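Folylpolyglutamate synthase protein FOLC (Mycobacterium tuberculosis, PDB 2VOR) probably adds L-glutamate to dihydropteroate and, one residue after another, to tetrahydrofolate, spending ATP in a magnesium-dependent ligase reaction. Local coordinates at residues P99-P104 against G470-A475; P292-H297 against A367-F372; G337-M342 against F349-H354. One frame throughout, in Å; residues are numbered along the deposited sequence.

Contact 1: residues P99-P104 against G470-A475. With ACP (phosphomethylphosphonic acid adenylate ester), chain B.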
loop_
_atom_site.group_PDB
_atom_site.type_symbol
_atom_site.label_atom_id
_atom_site.label_comp_id
_atom_site.label_asym_id
_atom_site.label_seq_id
_atom_site.Cartn_x
_atom_site.Cartn_y
_atom_site.Cartn_z
ATOM N N PRO A 99 -5.349 1.570 1.562
ATOM C CA PRO A 99 -6.238 2.477 2.348
ATOM C C PRO A 99 -5.432 3.583 3.067
ATOM O O PRO A 99 -4.211 3.494 3.090
ATOM C CB PRO A 99 -6.805 1.547 3.462
ATOM C CG PRO A 99 -5.873 0.436 3.605
ATOM C CD PRO A 99 -4.912 0.379 2.336
ATOM N N HIS A 100 -6.071 4.540 3.761
ATOM C CA HIS A 100 -5.272 5.497 4.591
ATOM C C HIS A 100 -4.884 4.952 5.956
ATOM O O HIS A 100 -5.550 4.073 6.449
ATOM C CB HIS A 100 -5.990 6.828 4.763
ATOM C CG HIS A 100 -7.227 6.727 5.579
ATOM N ND1 HIS A 100 -8.478 6.614 5.022
ATOM C CD2 HIS A 100 -7.396 6.626 6.917
ATOM C CE1 HIS A 100 -9.379 6.511 5.992
ATOM N NE2 HIS A 100 -8.746 6.548 7.152
ATOM N N LEU A 101 -3.768 5.407 6.520
ATOM C CA LEU A 101 -3.317 5.014 7.822
ATOM C C LEU A 101 -3.979 5.872 8.937
ATOM O O LEU A 101 -4.491 5.347 9.945
ATOM C CB LEU A 101 -1.826 5.302 7.937
ATOM C CG LEU A 101 -0.777 4.313 7.534
ATOM C CD1 LEU A 101 0.537 5.082 7.629
ATOM C CD2 LEU A 101 -0.757 3.021 8.410
ATOM N N GLN A 102 -3.905 7.198 8.773
ATOM C CA GLN A 102 -4.325 8.149 9.806
ATOM C C GLN A 102 -5.460 9.041 9.355
ATOM O O GLN A 102 -6.387 9.278 10.083
ATOM C CB GLN A 102 -3.135 8.999 10.266
ATOM C CG GLN A 102 -1.950 8.197 10.711
ATOM C CD GLN A 102 -0.771 9.072 11.009
ATOM O OE1 GLN A 102 0.137 9.195 10.183
ATOM N NE2 GLN A 102 -0.736 9.669 12.234
ATOM N N SER A 103 -5.395 9.559 8.142
ATOM C CA SER A 103 -6.401 10.519 7.771
ATOM C C SER A 103 -6.789 10.296 6.331
ATOM O O SER A 103 -5.951 10.080 5.514
ATOM C CB SER A 103 -5.907 11.968 8.008
ATOM O OG SER A 103 -6.792 12.861 7.379
ATOM N N PRO A 104 -8.079 10.317 6.043
ATOM C CA PRO A 104 -8.542 10.201 4.648
ATOM C C PRO A 104 -7.761 11.100 3.646
ATOM O O PRO A 104 -7.600 10.696 2.501
ATOM C CB PRO A 104 -10.001 10.660 4.704
ATOM C CG PRO A 104 -10.219 11.138 6.062
ATOM C CD PRO A 104 -9.156 10.664 6.982
ATOM N N GLY A 470 -0.153 -5.957 11.855
ATOM C CA GLY A 470 -1.315 -6.860 11.751
ATOM C C GLY A 470 -2.344 -6.210 10.831
ATOM O O GLY A 470 -3.239 -6.881 10.235
ATOM N N SER A 471 -2.215 -4.895 10.697
ATOM C CA SER A 471 -3.222 -4.206 9.970
ATOM C C SER A 471 -2.687 -2.824 9.651
ATOM O O SER A 471 -1.825 -2.335 10.352
ATOM C CB SER A 471 -4.419 -4.123 10.909
ATOM O OG SER A 471 -5.451 -3.413 10.326
ATOM N N VAL A 472 -3.184 -2.232 8.563
ATOM C CA VAL A 472 -3.012 -0.852 8.209
ATOM C C VAL A 472 -3.608 0.023 9.280
ATOM O O VAL A 472 -3.061 1.101 9.605
ATOM C CB VAL A 472 -3.809 -0.536 6.951
ATOM C CG1 VAL A 472 -3.857 0.979 6.696
ATOM C CG2 VAL A 472 -3.191 -1.237 5.799
ATOM N N VAL A 473 -4.736 -0.408 9.823
ATOM C CA VAL A 473 -5.403 0.367 10.888
ATOM C C VAL A 473 -4.624 0.335 12.218
ATOM O O VAL A 473 -4.605 1.338 12.920
ATOM C CB VAL A 473 -6.856 -0.131 11.102
ATOM C CG1 VAL A 473 -7.551 0.591 12.250
ATOM C CG2 VAL A 473 -7.630 0.026 9.807
ATOM N N THR A 474 -3.992 -0.790 12.569
ATOM C CA THR A 474 -3.116 -0.871 13.761
ATOM C C THR A 474 -1.857 -0.014 13.642
ATOM O O THR A 474 -1.471 0.659 14.604
ATOM C CB THR A 474 -2.569 -2.305 14.029
ATOM O OG1 THR A 474 -3.614 -3.288 13.871
ATOM C CG2 THR A 474 -1.988 -2.365 15.374
ATOM N N ALA A 475 -1.166 -0.075 12.488
ATOM C CA ALA A 475 -0.037 0.798 12.263
ATOM C C ALA A 475 -0.456 2.291 12.187
ATOM O O ALA A 475 0.221 3.168 12.708
ATOM C CB ALA A 475 0.663 0.375 10.974
HETATM P PG ACP B . -2.035 -2.063 1.989
HETATM O O1G ACP B . -1.495 -0.452 1.367
HETATM O O2G ACP B . -3.548 -2.394 2.019
HETATM O O3G ACP B . -1.356 -2.203 3.321
HETATM P PB ACP B . -0.228 -2.714 -0.349
HETATM O O1B ACP B . -0.320 -3.684 -1.456
HETATM O O2B ACP B . -0.587 -1.364 -0.830
HETATM C C3B ACP B . -1.684 -3.253 0.652
HETATM P PA ACP B . 2.012 -1.662 0.849
HETATM O O1A ACP B . 1.297 -0.967 2.064
HETATM O O2A ACP B . 3.455 -1.338 0.537
HETATM O O3A ACP B . 1.159 -2.988 0.333
HETATM O "O5'" ACP B . 2.685 -2.759 2.000
HETATM C "C5'" ACP B . 1.910 -3.509 3.051
HETATM C "C4'" ACP B . 2.793 -4.432 3.869
HETATM O "O4'" ACP B . 3.210 -5.417 2.896
HETATM C "C3'" ACP B . 4.101 -3.729 4.224
HETATM O "O3'" ACP B . 4.069 -3.149 5.519
HETATM C "C2'" ACP B . 5.157 -4.828 4.187
HETATM O "O2'" ACP B . 5.129 -5.618 5.380
HETATM C "C1'" ACP B . 4.629 -5.737 3.114
HETATM N N9 ACP B . 5.170 -5.593 1.722
HETATM C C8 ACP B . 5.277 -4.465 0.952
HETATM N N7 ACP B . 5.761 -4.782 -0.262
HETATM C C5 ACP B . 5.992 -6.109 -0.240
HETATM C C6 ACP B . 6.467 -7.005 -1.178
HETATM N N6 ACP B . 6.838 -6.598 -2.391
HETATM N N1 ACP B . 6.512 -8.300 -0.831
HETATM C C2 ACP B . 6.182 -8.738 0.370
HETATM N N3 ACP B . 5.724 -7.917 1.298
HETATM C C4 ACP B . 5.601 -6.624 0.997
#
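Val472 meets Pro99 and Leu101 through a chi1 of 169°, which sets CG1 anti to the backbone N and CG2 anti to the carbonyl carbon; both methyls bear on one corner of the proline ring, its CG. Leu101, with chi1 -89° and chi2 172°, swings CD2 back over the first turn of the helix. CG of Pro99 lies 3.7 Å from CG1 of Val472 and nearly as close to CG2, the two side chains crossing at a slant. CG1 also rests against the carbonyl O of His100, 3.5 Å away. CD2 of Leu101 lies 3.2 Å from O of Val472 and 3.9 Å from CB of Ala475, one turn on. The helix 472-481 begins here: Ser471 is its N-cap, OG accepting from N of Val473 at 3.1 Å. The loop 99-104 follows strand 93-96 and starts with a cis peptide bond before Pro99; Glu106, just beyond it, accepts from the backbone N of Leu101, Gln102 and Ser103. Both segments border the triphosphate end of the ATP analogue: CD of Pro99 is 3.1 Å from O2G of ACP, and CG2 of Val472 is 3.2 Å from O3G of ACP. The contact is thus carbon packing, with methyls set against two carbonyl oxygens, and these two segments offer O2G and O3G carbon only; a polar partner of both is His354.

Contact 2: residues P292-H297 against A367-F372. With ACP (phosphomethylphosphonic acid adenylate ester), chain B.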
loop_
_atom_site.group_PDB
_atom_site.type_symbol
_atom_site.label_atom_id
_atom_site.label_comp_id
_atom_site.label_asym_id
_atom_site.label_seq_id
_atom_site.Cartn_x
_atom_site.Cartn_y
_atom_site.Cartn_z
ATOM N N PRO A 292 16.044 4.897 1.739
ATOM C CA PRO A 292 15.843 4.981 3.195
ATOM C C PRO A 292 14.689 4.103 3.673
ATOM O O PRO A 292 13.905 4.570 4.462
ATOM C CB PRO A 292 15.464 6.499 3.432
ATOM C CG PRO A 292 14.747 6.890 2.069
ATOM C CD PRO A 292 15.390 6.024 1.008
ATOM N N LEU A 293 14.606 2.874 3.230
ATOM C CA LEU A 293 13.580 1.950 3.652
ATOM C C LEU A 293 14.264 0.599 3.908
ATOM O O LEU A 293 15.167 0.218 3.165
ATOM C CB LEU A 293 12.525 1.756 2.544
ATOM C CG LEU A 293 11.599 2.926 2.178
ATOM C CD1 LEU A 293 10.576 2.579 1.056
ATOM C CD2 LEU A 293 10.856 3.396 3.486
ATOM N N HIS A 294 13.810 -0.139 4.931
ATOM C CA HIS A 294 14.347 -1.481 5.237
ATOM C C HIS A 294 13.575 -2.574 4.529
ATOM O O HIS A 294 12.373 -2.449 4.330
ATOM C CB HIS A 294 14.201 -1.749 6.729
ATOM C CG HIS A 294 14.765 -0.672 7.572
ATOM N ND1 HIS A 294 16.111 -0.357 7.562
ATOM C CD2 HIS A 294 14.171 0.201 8.421
ATOM C CE1 HIS A 294 16.320 0.665 8.376
ATOM N NE2 HIS A 294 15.167 1.019 8.918
ATOM N N GLY A 295 14.269 -3.643 4.151
ATOM C CA GLY A 295 13.644 -4.854 3.721
ATOM C C GLY A 295 14.003 -5.181 2.293
ATOM O O GLY A 295 13.929 -4.322 1.440
ATOM N N GLU A 296 14.365 -6.432 2.038
ATOM C CA GLU A 296 14.652 -6.879 0.707
ATOM C C GLU A 296 13.470 -6.631 -0.182
ATOM O O GLU A 296 13.646 -6.290 -1.350
ATOM C CB GLU A 296 14.976 -8.369 0.667
ATOM C CG GLU A 296 15.507 -8.755 -0.676
ATOM C CD GLU A 296 15.616 -10.244 -0.795
ATOM O OE1 GLU A 296 16.108 -10.829 0.196
ATOM O OE2 GLU A 296 15.193 -10.831 -1.842
ATOM N N HIS A 297 12.269 -6.817 0.351
ATOM C CA HIS A 297 11.079 -6.565 -0.422
ATOM C C HIS A 297 11.011 -5.127 -0.970
ATOM O O HIS A 297 10.475 -4.910 -2.079
ATOM C CB HIS A 297 9.801 -6.927 0.370
ATOM C CG HIS A 297 9.608 -6.140 1.629
ATOM N ND1 HIS A 297 10.377 -6.331 2.758
ATOM C CD2 HIS A 297 8.718 -5.179 1.944
ATOM C CE1 HIS A 297 9.990 -5.502 3.706
ATOM N NE2 HIS A 297 8.987 -4.784 3.235
ATOM N N ALA A 367 14.915 -10.008 11.353
ATOM C CA ALA A 367 16.077 -10.915 11.580
ATOM C C ALA A 367 17.390 -10.604 10.795
ATOM O O ALA A 367 18.502 -10.869 11.270
ATOM C CB ALA A 367 15.649 -12.399 11.358
ATOM N N HIS A 368 17.273 -10.096 9.574
ATOM C CA HIS A 368 18.471 -9.949 8.730
ATOM C C HIS A 368 19.118 -8.588 8.744
ATOM O O HIS A 368 20.310 -8.518 8.562
ATOM C CB HIS A 368 18.175 -10.256 7.280
ATOM C CG HIS A 368 17.709 -11.641 7.056
ATOM N ND1 HIS A 368 17.163 -12.050 5.862
ATOM C CD2 HIS A 368 17.723 -12.730 7.860
ATOM C CE1 HIS A 368 16.866 -13.333 5.937
ATOM N NE2 HIS A 368 17.202 -13.765 7.133
ATOM N N GLU A 369 18.353 -7.519 8.890
ATOM C CA GLU A 369 18.910 -6.186 8.769
ATOM C C GLU A 369 19.070 -5.534 10.131
ATOM O O GLU A 369 19.629 -4.475 10.217
ATOM C CB GLU A 369 18.046 -5.318 7.820
ATOM C CG GLU A 369 17.657 -6.114 6.557
ATOM C CD GLU A 369 17.032 -5.300 5.403
ATOM O OE1 GLU A 369 16.847 -4.046 5.453
ATOM O OE2 GLU A 369 16.757 -5.965 4.411
ATOM N N PHE A 370 18.583 -6.164 11.203
ATOM C CA PHE A 370 18.855 -5.689 12.566
ATOM C C PHE A 370 19.454 -6.788 13.448
ATOM O O PHE A 370 19.513 -7.961 13.064
ATOM C CB PHE A 370 17.583 -5.168 13.197
ATOM C CG PHE A 370 16.921 -4.135 12.358
ATOM C CD1 PHE A 370 17.280 -2.801 12.454
ATOM C CD2 PHE A 370 15.980 -4.491 11.429
ATOM C CE1 PHE A 370 16.684 -1.871 11.635
ATOM C CE2 PHE A 370 15.415 -3.542 10.608
ATOM C CZ PHE A 370 15.733 -2.290 10.699
ATOM N N ASP A 371 19.881 -6.400 14.642
ATOM C CA ASP A 371 20.429 -7.347 15.580
ATOM C C ASP A 371 19.661 -7.253 16.886
ATOM O O ASP A 371 20.208 -6.800 17.899
ATOM C CB ASP A 371 21.897 -7.016 15.821
ATOM C CG ASP A 371 22.617 -8.064 16.690
ATOM O OD1 ASP A 371 22.255 -9.280 16.678
ATOM O OD2 ASP A 371 23.587 -7.660 17.370
ATOM N N PHE A 372 18.405 -7.687 16.879
ATOM C CA PHE A 372 17.606 -7.652 18.086
ATOM C C PHE A 372 17.858 -8.884 18.921
ATOM O O PHE A 372 17.829 -10.020 18.398
ATOM C CB PHE A 372 16.123 -7.519 17.774
ATOM C CG PHE A 372 15.751 -6.160 17.297
ATOM C CD1 PHE A 372 15.502 -5.925 15.955
ATOM C CD2 PHE A 372 15.647 -5.126 18.185
ATOM C CE1 PHE A 372 15.162 -4.664 15.514
ATOM C CE2 PHE A 372 15.291 -3.849 17.748
ATOM C CZ PHE A 372 15.055 -3.622 16.410
HETATM P PG ACP B . -2.035 -2.063 1.989
HETATM O O1G ACP B . -1.495 -0.452 1.367
HETATM O O2G ACP B . -3.548 -2.394 2.019
HETATM O O3G ACP B . -1.356 -2.203 3.321
HETATM P PB ACP B . -0.228 -2.714 -0.349
HETATM O O1B ACP B . -0.320 -3.684 -1.456
HETATM O O2B ACP B . -0.587 -1.364 -0.830
HETATM C C3B ACP B . -1.684 -3.253 0.652
HETATM P PA ACP B . 2.012 -1.662 0.849
HETATM O O1A ACP B . 1.297 -0.967 2.064
HETATM O O2A ACP B . 3.455 -1.338 0.537
HETATM O O3A ACP B . 1.159 -2.988 0.333
HETATM O "O5'" ACP B . 2.685 -2.759 2.000
HETATM C "C5'" ACP B . 1.910 -3.509 3.051
HETATM C "C4'" ACP B . 2.793 -4.432 3.869
HETATM O "O4'" ACP B . 3.210 -5.417 2.896
HETATM C "C3'" ACP B . 4.101 -3.729 4.224
HETATM O "O3'" ACP B . 4.069 -3.149 5.519
HETATM C "C2'" ACP B . 5.157 -4.828 4.187
HETATM O "O2'" ACP B . 5.129 -5.618 5.380
HETATM C "C1'" ACP B . 4.629 -5.737 3.114
HETATM N N9 ACP B . 5.170 -5.593 1.722
HETATM C C8 ACP B . 5.277 -4.465 0.952
HETATM N N7 ACP B . 5.761 -4.782 -0.262
HETATM C C5 ACP B . 5.992 -6.109 -0.240
HETATM C C6 ACP B . 6.467 -7.005 -1.178
HETATM N N6 ACP B . 6.838 -6.598 -2.391
HETATM N N1 ACP B . 6.512 -8.300 -0.831
HETATM C C2 ACP B . 6.182 -8.738 0.370
HETATM N N3 ACP B . 5.724 -7.917 1.298
HETATM C C4 ACP B . 5.601 -6.624 0.997
HETATM O O HOH W 1 17.995 -1.846 6.589
#
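The loop that leads into helix 296-313 passes the C-terminal end of helix 356-369 with Gly295 and Glu369 nearest, their CA atoms 7.4 Å apart. Glu369 reaches across with its chain extended beyond CG, and its OE1 accepts a hydrogen bond from N of Gly295 at 2.9 Å. The N-H comes from above the carboxylate, 39° out of its plane, and the bond is bent, 139° at the hydrogen. The same OE1 lies 3.7 Å from CB of His294 and accepts a second hydrogen bond, from a water 2.7 Å from OE1 that also bonds ND1 of His294. One carboxylate oxygen is therefore gripped by a backbone N-H and a water, while OE2 forms a salt bridge with Arg268 on strand 264-271. These contacts join the Mur ligase middle domain, which carries His294 and Gly295, to the glutamate ligase domain, which carries Glu369 and Phe370, at the partly exposed border of the two. Beside the polar link, Phe370 and His294 form a T-shaped stack: CZ of Phe370 stands over the centre of the imidazole, 3.5 Å above its plane, with the ring planes at 72° and centroids 4.9 Å apart. The Phe370 ring makes a further edge-to-face pair with Phe349, and His294 also touches Phe349. Just after the loop, His297 has its CG between the backbone N and the carbonyl carbon, which carries the imidazole to the adenine, CD2 of His297 lying 3.6 Å from C4 of ACP.

Contact 3: residues G337-M342 against F349-H354. With ACP (phosphomethylphosphonic acid adenylate ester), chain B.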
loop_
_atom_site.group_PDB
_atom_site.type_symbol
_atom_site.label_atom_id
_atom_site.label_comp_id
_atom_site.label_asym_id
_atom_site.label_seq_id
_atom_site.Cartn_x
_atom_site.Cartn_y
_atom_site.Cartn_z
ATOM N N GLY A 337 4.252 3.867 8.076
ATOM C CA GLY A 337 3.650 2.614 8.574
ATOM C C GLY A 337 4.095 1.353 7.861
ATOM O O GLY A 337 3.514 0.291 8.054
ATOM N N ARG A 338 5.093 1.447 6.998
ATOM C CA ARG A 338 5.790 0.244 6.462
ATOM C C ARG A 338 7.222 0.211 7.069
ATOM O O ARG A 338 8.105 1.048 6.721
ATOM C CB ARG A 338 5.844 0.257 4.913
ATOM C CG ARG A 338 4.495 -0.121 4.232
ATOM C CD ARG A 338 3.410 0.944 4.606
ATOM N NE ARG A 338 2.129 0.889 3.870
ATOM C CZ ARG A 338 1.101 1.743 4.003
ATOM N NH1 ARG A 338 1.161 2.797 4.819
ATOM N NH2 ARG A 338 -0.007 1.571 3.293
ATOM N N LEU A 339 7.416 -0.688 8.022
ATOM C CA LEU A 339 8.648 -0.774 8.835
ATOM C C LEU A 339 9.217 0.628 9.140
ATOM O O LEU A 339 10.368 0.971 8.795
ATOM C CB LEU A 339 9.656 -1.583 8.072
ATOM C CG LEU A 339 10.336 -2.815 8.673
ATOM C CD1 LEU A 339 10.026 -2.984 10.108
ATOM C CD2 LEU A 339 10.012 -4.020 7.803
ATOM N N GLU A 340 8.386 1.459 9.760
ATOM C CA GLU A 340 8.798 2.805 10.071
ATOM C C GLU A 340 9.144 2.832 11.546
ATOM O O GLU A 340 8.375 2.386 12.348
ATOM C CB GLU A 340 7.696 3.777 9.744
ATOM C CG GLU A 340 8.116 5.265 9.866
ATOM C CD GLU A 340 6.917 6.201 9.654
ATOM O OE1 GLU A 340 5.772 5.691 9.650
ATOM O OE2 GLU A 340 7.091 7.438 9.501
ATOM N N ARG A 341 10.327 3.290 11.868
ATOM C CA ARG A 341 10.830 3.371 13.203
ATOM C C ARG A 341 10.260 4.571 13.918
ATOM O O ARG A 341 10.490 5.679 13.518
ATOM C CB ARG A 341 12.340 3.444 13.141
ATOM C CG ARG A 341 13.020 3.024 14.352
ATOM C CD ARG A 341 14.471 2.761 14.197
ATOM N NE ARG A 341 15.168 3.920 13.710
ATOM C CZ ARG A 341 16.301 4.398 14.162
ATOM N NH1 ARG A 341 16.935 3.847 15.155
ATOM N NH2 ARG A 341 16.786 5.464 13.600
ATOM N N MET A 342 9.471 4.330 14.959
ATOM C CA MET A 342 8.888 5.474 15.751
ATOM C C MET A 342 9.924 6.138 16.712
ATOM O O MET A 342 9.873 7.328 16.960
ATOM C CB MET A 342 7.580 5.077 16.500
ATOM C CG MET A 342 6.431 4.697 15.615
ATOM S SD MET A 342 5.888 6.140 14.652
ATOM C CE MET A 342 6.605 5.931 12.999
ATOM N N PHE A 349 8.839 -0.062 16.039
ATOM C CA PHE A 349 8.544 -0.051 14.625
ATOM C C PHE A 349 7.037 -0.180 14.477
ATOM O O PHE A 349 6.420 -0.934 15.236
ATOM C CB PHE A 349 9.156 -1.255 13.955
ATOM C CG PHE A 349 10.625 -1.111 13.571
ATOM C CD1 PHE A 349 11.613 -1.787 14.282
ATOM C CD2 PHE A 349 11.005 -0.391 12.440
ATOM C CE1 PHE A 349 12.965 -1.704 13.902
ATOM C CE2 PHE A 349 12.383 -0.282 12.040
ATOM C CZ PHE A 349 13.354 -0.929 12.790
ATOM N N ILE A 350 6.438 0.526 13.502
ATOM C CA ILE A 350 5.054 0.169 13.069
ATOM C C ILE A 350 5.206 -0.480 11.701
ATOM O O ILE A 350 6.044 -0.050 10.909
ATOM C CB ILE A 350 4.129 1.414 12.961
ATOM C CG1 ILE A 350 4.697 2.437 11.970
ATOM C CG2 ILE A 350 3.943 2.116 14.313
ATOM C CD1 ILE A 350 3.855 3.724 11.829
ATOM N N ASP A 351 4.454 -1.545 11.410
ATOM C CA ASP A 351 4.435 -2.107 10.070
ATOM C C ASP A 351 3.071 -2.610 9.704
ATOM O O ASP A 351 2.425 -3.219 10.488
ATOM C CB ASP A 351 5.483 -3.184 9.869
ATOM C CG ASP A 351 5.478 -3.717 8.412
ATOM O OD1 ASP A 351 6.036 -3.082 7.490
ATOM O OD2 ASP A 351 4.869 -4.781 8.165
ATOM N N ALA A 352 2.618 -2.335 8.491
ATOM C CA ALA A 352 1.224 -2.564 8.123
ATOM C C ALA A 352 0.985 -3.989 7.660
ATOM O O ALA A 352 -0.010 -4.230 6.984
ATOM C CB ALA A 352 0.781 -1.520 6.974
ATOM N N ALA A 353 1.890 -4.919 7.968
ATOM C CA ALA A 353 1.797 -6.340 7.486
ATOM C C ALA A 353 0.470 -6.993 7.869
ATOM O O ALA A 353 0.148 -7.094 9.024
ATOM C CB ALA A 353 2.955 -7.182 8.025
ATOM N N HIS A 354 -0.317 -7.408 6.892
ATOM C CA HIS A 354 -1.629 -7.951 7.182
ATOM C C HIS A 354 -1.949 -9.202 6.369
ATOM O O HIS A 354 -3.096 -9.562 6.199
ATOM C CB HIS A 354 -2.727 -6.904 7.035
ATOM C CG HIS A 354 -2.780 -6.220 5.702
ATOM N ND1 HIS A 354 -3.362 -6.794 4.582
ATOM C CD2 HIS A 354 -2.415 -4.966 5.334
ATOM C CE1 HIS A 354 -3.309 -5.941 3.574
ATOM N NE2 HIS A 354 -2.713 -4.837 3.999
HETATM P PG ACP B . -2.035 -2.063 1.989
HETATM O O1G ACP B . -1.495 -0.452 1.367
HETATM O O2G ACP B . -3.548 -2.394 2.019
HETATM O O3G ACP B . -1.356 -2.203 3.321
HETATM P PB ACP B . -0.228 -2.714 -0.349
HETATM O O1B ACP B . -0.320 -3.684 -1.456
HETATM O O2B ACP B . -0.587 -1.364 -0.830
HETATM C C3B ACP B . -1.684 -3.253 0.652
HETATM P PA ACP B . 2.012 -1.662 0.849
HETATM O O1A ACP B . 1.297 -0.967 2.064
HETATM O O2A ACP B . 3.455 -1.338 0.537
HETATM O O3A ACP B . 1.159 -2.988 0.333
HETATM O "O5'" ACP B . 2.685 -2.759 2.000
HETATM C "C5'" ACP B . 1.910 -3.509 3.051
HETATM C "C4'" ACP B . 2.793 -4.432 3.869
HETATM O "O4'" ACP B . 3.210 -5.417 2.896
HETATM C "C3'" ACP B . 4.101 -3.729 4.224
HETATM O "O3'" ACP B . 4.069 -3.149 5.519
HETATM C "C2'" ACP B . 5.157 -4.828 4.187
HETATM O "O2'" ACP B . 5.129 -5.618 5.380
HETATM C "C1'" ACP B . 4.629 -5.737 3.114
HETATM N N9 ACP B . 5.170 -5.593 1.722
HETATM C C8 ACP B . 5.277 -4.465 0.952
HETATM N N7 ACP B . 5.761 -4.782 -0.262
HETATM C C5 ACP B . 5.992 -6.109 -0.240
HETATM C C6 ACP B . 6.467 -7.005 -1.178
HETATM N N6 ACP B . 6.838 -6.598 -2.391
HETATM N N1 ACP B . 6.512 -8.300 -0.831
HETATM C C2 ACP B . 6.182 -8.738 0.370
HETATM N N3 ACP B . 5.724 -7.917 1.298
HETATM C C4 ACP B . 5.601 -6.624 0.997
#
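Glu340 and Ile350 form the antiparallel hydrogen-bonded pair of the hairpin 340-343/347-350: N of Glu340 donates to O of Ile350 at 3.0 Å, and N of Ile350 to O of Glu340 at 2.9 Å. Leu339 and Glu340 together face Ile350, a G1 beta bulge. Among apolar contacts, CD1 of Leu339 meets CD2 of Phe349 at 3.6 Å, CG of Arg341 lies over one face of the Phe349 ring, and CD1 of Ile350 packs between CA of Gly337 and CE of Met342. Among the polar side chains, OE1 of Glu340 accepts from N of Gly337 and forms a salt bridge with Arg479. Asp351, its CG anti to the backbone N (chi1 -177°), accepts from N of Leu339 through the anti lone pair of OD1; OD2 closes an Asx turn with N of Ala353. O3' of ACP donates to OD1 at 2.8 Å, O2' to OD2. Arg338, bent at chi2, reaches the phosphates: NE donates to O1A of ACP at 2.7 Å and NH2 to O1G, while NH1 bonds O of Pro336. NE2 of His354, a magnesium ligand, bonds O3G and O2G weakly. Backbone N-H groups thus hold the carboxylate that takes the ribose hydroxyls, and the guanidinium would offset phosphate charge.

Overall arrangement
From the N terminus, the loop 99-104 after strand 93-96 comes first; its partner 470-475, at the start of helix 472-481, closes contact 1 across 365 intervening residues. Inside that loop, 292-297 pairs with 367-372, so contact 2 is nested in contact 1. Contact 3, the hairpin 337-342 with 349-354, is nested in both. Contacts 1 and 3 touch through Leu101 with Arg338 and Val472 with His354; contacts 2 and 3 meet at Phe349. Contact 1 ties a loop of the eight-stranded sheet to the helix that follows strand 464-469 of the six-stranded sheet; contact 2 joins the middle and glutamate ligase domains. All three border the bound nucleotide.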